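Local atomic coordinates of ectonucleoside triphosphate diphosphohydrolase 4 (Homo sapiens, PDB entry 6WG5), a protein that belongs to the GDA1/CD39 nucleoside phosphatase family and has the paired-sheet architecture of the actin-like ATPase clan. Residues F387-E392 with T468-Y473. Residues are numbered along the deposited sequence; the frame is centred on the assembly and turned at random.
Sequences FYYCTE and TALQVY
Tyr388, whose ring meets Ala469 and Leu470, has a carbonyl oxygen gripped by two backbone N-H groups: Tyr388 O accepts from Glu392 N at 2.9 Å and from Thr391 N at 3.2 Å. These bonds belong to the last turn of helix 386-392 and fix the backbone from which the ring projects.

The Tyr388 ring is the broad surface on which residues 468-470 rest. With CG anti to the backbone N (chi1 -177°), the ring extends alongside Ala469, whose CA comes 3.4 Å from Tyr388 CD1; Ala469 turns its CB away and presents its main chain to the ring. Leu470 then crosses one face, its CB 4.2 Å from the centroid and 20° off the ring normal, a CH-pi contact. Glu392 CB lies above the opposite face, offset toward the rim. The end of the leucine turns nearer the helix, its CD1 meeting Tyr389 CE1 at 3.4 Å and also Tyr388 CD2, bridging two successive aromatic residues.

Threonine suits both remaining places, since each side chain offers a hydroxyl and a methyl from one branched carbon. Thr391 and Thr468 reach toward each other tip to tip, with 3.1 Å between Thr391 OG1 and Thr468 OG1, and the latter also accepts from the backbone N-H of Gly399. In Thr468, OG1 sits between the backbone N and the carbonyl carbon (chi1 68°), which leaves CG2 anti to the carbonyl carbon and packed against Phe387 O.

In the fold, strands 381-385 and 466-468 are parallel neighbours in the mixed sheet. Helix 386-392 follows the first directly, segment 468-473 leaves the second, and the backbone of Ala469 is hydrogen-bonded to that of Gly383. Phe387 packs against both strand 221-225 and Met449 of helix 436-456.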
ATOM      1  N   PHE A 387       1.861 -11.181  -1.673  1.00 17.87           N
ATOM      2  CA  PHE A 387       0.832 -11.976  -1.012  1.00 22.64           C
ATOM      3  C   PHE A 387      -0.141 -12.574  -2.022  1.00 24.26           C
ATOM      4  O   PHE A 387      -0.675 -13.666  -1.798  1.00 27.04           O
ATOM      5  CB  PHE A 387       0.084 -11.127   0.014  1.00 23.81           C
ATOM      6  CG  PHE A 387       0.882 -10.833   1.249  1.00 25.56           C
ATOM      7  CD1 PHE A 387       1.044 -11.801   2.229  1.00 28.51           C
ATOM      8  CD2 PHE A 387       1.471  -9.592   1.434  1.00 24.07           C
ATOM      9  CE1 PHE A 387       1.783 -11.537   3.370  1.00 27.45           C
ATOM     10  CE2 PHE A 387       2.210  -9.322   2.571  1.00 25.43           C
ATOM     11  CZ  PHE A 387       2.364 -10.296   3.540  1.00 27.21           C
ATOM     12  N   TYR A 388      -0.377 -11.883  -3.136  1.00 18.52           N
ATOM     13  CA  TYR A 388      -1.217 -12.415  -4.199  1.00 23.79           C
ATOM     14  C   TYR A 388      -0.416 -13.224  -5.213  1.00 23.85           C
ATOM     15  O   TYR A 388      -0.849 -14.306  -5.623  1.00 23.48           O
ATOM     16  CB  TYR A 388      -1.948 -11.272  -4.909  1.00 17.55           C
ATOM     17  CG  TYR A 388      -2.901 -11.737  -5.983  1.00 26.08           C
ATOM     18  CD1 TYR A 388      -4.157 -12.228  -5.656  1.00 25.53           C
ATOM     19  CD2 TYR A 388      -2.547 -11.687  -7.325  1.00 25.04           C
ATOM     20  CE1 TYR A 388      -5.036 -12.653  -6.633  1.00 31.29           C
ATOM     21  CE2 TYR A 388      -3.419 -12.112  -8.312  1.00 26.62           C
ATOM     22  CZ  TYR A 388      -4.662 -12.594  -7.959  1.00 31.56           C
ATOM     23  OH  TYR A 388      -5.537 -13.021  -8.934  1.00 33.57           O
ATOM     24  N   TYR A 389       0.749 -12.720  -5.625  1.00 24.73           N
ATOM     25  CA  TYR A 389       1.556 -13.429  -6.612  1.00 25.10           C
ATOM     26  C   TYR A 389       1.996 -14.793  -6.092  1.00 23.94           C
ATOM     27  O   TYR A 389       2.057 -15.765  -6.853  1.00 26.49           O
ATOM     28  CB  TYR A 389       2.772 -12.585  -6.994  1.00 22.86           C
ATOM     29  CG  TYR A 389       2.431 -11.229  -7.566  1.00 24.96           C
ATOM     30  CD1 TYR A 389       1.350 -11.062  -8.420  1.00 29.98           C
ATOM     31  CD2 TYR A 389       3.191 -10.111  -7.249  1.00 29.12           C
ATOM     32  CE1 TYR A 389       1.037  -9.823  -8.945  1.00 32.18           C
ATOM     33  CE2 TYR A 389       2.885  -8.868  -7.768  1.00 32.75           C
ATOM     34  CZ  TYR A 389       1.808  -8.730  -8.615  1.00 33.88           C
ATOM     35  OH  TYR A 389       1.499  -7.495  -9.135  1.00 40.29           O
ATOM     36  N   CYS A 390       2.302 -14.889  -4.798  1.00 22.61           N
ATOM     37  CA  CYS A 390       2.779 -16.141  -4.227  1.00 20.94           C
ATOM     38  C   CYS A 390       1.661 -17.138  -3.951  1.00 26.22           C
ATOM     39  O   CYS A 390       1.953 -18.317  -3.720  1.00 29.87           O
ATOM     40  CB  CYS A 390       3.549 -15.873  -2.934  1.00 22.09           C
ATOM     41  SG  CYS A 390       5.157 -15.076  -3.179  1.00 32.08           S
ATOM     42  N   THR A 391       0.401 -16.704  -3.959  1.00 21.43           N
ATOM     43  CA  THR A 391      -0.723 -17.619  -3.800  1.00 22.41           C
ATOM     44  C   THR A 391      -1.408 -17.956  -5.115  1.00 21.83           C
ATOM     45  O   THR A 391      -1.999 -19.034  -5.229  1.00 25.44           O
ATOM     46  CB  THR A 391      -1.771 -17.038  -2.838  1.00 22.49           C
ATOM     47  OG1 THR A 391      -2.207 -15.755  -3.306  1.00 23.40           O
ATOM     48  CG2 THR A 391      -1.207 -16.904  -1.431  1.00 18.18           C
ATOM     49  N   GLU A 392      -1.338 -17.074  -6.110  1.00 21.39           N
ATOM     50  CA  GLU A 392      -2.105 -17.226  -7.341  1.00 25.96           C
ATOM     51  C   GLU A 392      -1.271 -17.579  -8.562  1.00 24.48           C
ATOM     52  O   GLU A 392      -1.681 -18.434  -9.347  1.00 28.33           O
ATOM     53  CB  GLU A 392      -2.880 -15.935  -7.635  1.00 27.33           C
ATOM     54  CG  GLU A 392      -3.699 -15.984  -8.916  1.00 25.92           C
ATOM     55  CD  GLU A 392      -4.691 -17.129  -8.928  1.00 32.26           C
ATOM     56  OE1 GLU A 392      -5.102 -17.568  -7.831  1.00 32.68           O
ATOM     57  OE2 GLU A 392      -5.052 -17.593 -10.032  1.00 37.09           O
ATOM     58  N   THR A 468      -5.858 -12.373  -0.031  1.00 22.42           N
ATOM     59  CA  THR A 468      -4.875 -11.878  -0.978  1.00 23.45           C
ATOM     60  C   THR A 468      -5.587 -11.464  -2.257  1.00 24.61           C
ATOM     61  O   THR A 468      -6.551 -12.108  -2.682  1.00 23.88           O
ATOM     62  CB  THR A 468      -3.818 -12.943  -1.273  1.00 24.78           C
ATOM     63  OG1 THR A 468      -4.409 -14.028  -2.000  1.00 27.95           O
ATOM     64  CG2 THR A 468      -3.226 -13.470   0.023  1.00 25.35           C
ATOM     65  N   ALA A 469      -5.125 -10.373  -2.858  1.00 26.73           N
ATOM     66  CA  ALA A 469      -5.828  -9.803  -3.997  1.00 25.30           C
ATOM     67  C   ALA A 469      -4.907  -8.835  -4.716  1.00 26.60           C
ATOM     68  O   ALA A 469      -3.941  -8.322  -4.146  1.00 29.67           O
ATOM     69  CB  ALA A 469      -7.111  -9.089  -3.561  1.00 28.30           C
ATOM     70  N   LEU A 470      -5.228  -8.595  -5.984  1.00 39.19           N
ATOM     71  CA  LEU A 470      -4.541  -7.592  -6.782  1.00 40.93           C
ATOM     72  C   LEU A 470      -5.316  -6.287  -6.860  1.00 40.85           C
ATOM     73  O   LEU A 470      -4.707  -5.219  -6.982  1.00 41.55           O
ATOM     74  CB  LEU A 470      -4.299  -8.126  -8.199  1.00 44.83           C
ATOM     75  CG  LEU A 470      -3.003  -7.718  -8.905  1.00 52.01           C
ATOM     76  CD1 LEU A 470      -1.765  -8.088  -8.089  1.00 50.11           C
ATOM     77  CD2 LEU A 470      -2.945  -8.377 -10.274  1.00 59.21           C
ATOM     78  N   GLN A 471      -6.641  -6.354  -6.776  1.00 44.30           N
ATOM     79  CA  GLN A 471      -7.484  -5.173  -6.838  1.00 47.76           C
ATOM     80  C   GLN A 471      -8.728  -5.418  -5.996  1.00 48.36           C
ATOM     81  O   GLN A 471      -8.983  -6.534  -5.536  1.00 48.11           O
ATOM     82  CB  GLN A 471      -7.844  -4.831  -8.288  1.00 47.12           C
ATOM     83  CG  GLN A 471      -8.318  -6.011  -9.117  1.00 53.34           C
ATOM     84  CD  GLN A 471      -8.395  -5.684 -10.595  1.00 59.44           C
ATOM     85  OE1 GLN A 471      -7.706  -4.785 -11.080  1.00 54.69           O
ATOM     86  NE2 GLN A 471      -9.239  -6.411 -11.321  1.00 67.56           N
ATOM     87  N   VAL A 472      -9.495  -4.352  -5.785  1.00 45.81           N
ATOM     88  CA  VAL A 472     -10.713  -4.395  -4.985  1.00 48.30           C
ATOM     89  C   VAL A 472     -11.859  -3.887  -5.846  1.00 48.55           C
ATOM     90  O   VAL A 472     -11.753  -2.823  -6.465  1.00 51.67           O
ATOM     91  CB  VAL A 472     -10.579  -3.559  -3.700  1.00 45.73           C
ATOM     92  CG1 VAL A 472     -11.828  -3.697  -2.843  1.00 48.43           C
ATOM     93  CG2 VAL A 472      -9.351  -3.988  -2.919  1.00 45.11           C
ATOM     94  N   TYR A 473     -12.952  -4.647  -5.881  1.00 55.50           N
ATOM     95  CA  TYR A 473     -14.078  -4.338  -6.761  1.00 62.05           C
ATOM     96  C   TYR A 473     -13.587  -4.073  -8.181  1.00 64.66           C
ATOM     97  O   TYR A 473     -14.043  -3.153  -8.865  1.00 63.90           O
ATOM     98  CB  TYR A 473     -14.890  -3.160  -6.215  1.00 60.86           C
ATOM     99  CG  TYR A 473     -15.565  -3.451  -4.887  1.00 62.04           C
ATOM    100  CD1 TYR A 473     -15.941  -4.744  -4.543  1.00 68.16           C
ATOM    101  CD2 TYR A 473     -15.821  -2.435  -3.976  1.00 60.88           C
ATOM    102  CE1 TYR A 473     -16.554  -5.017  -3.336  1.00 71.51           C
ATOM    103  CE2 TYR A 473     -16.435  -2.701  -2.763  1.00 66.46           C
ATOM    104  CZ  TYR A 473     -16.798  -3.994  -2.450  1.00 70.17           C
ATOM    105  OH  TYR A 473     -17.409  -4.273  -1.247  1.00 72.37           O
TER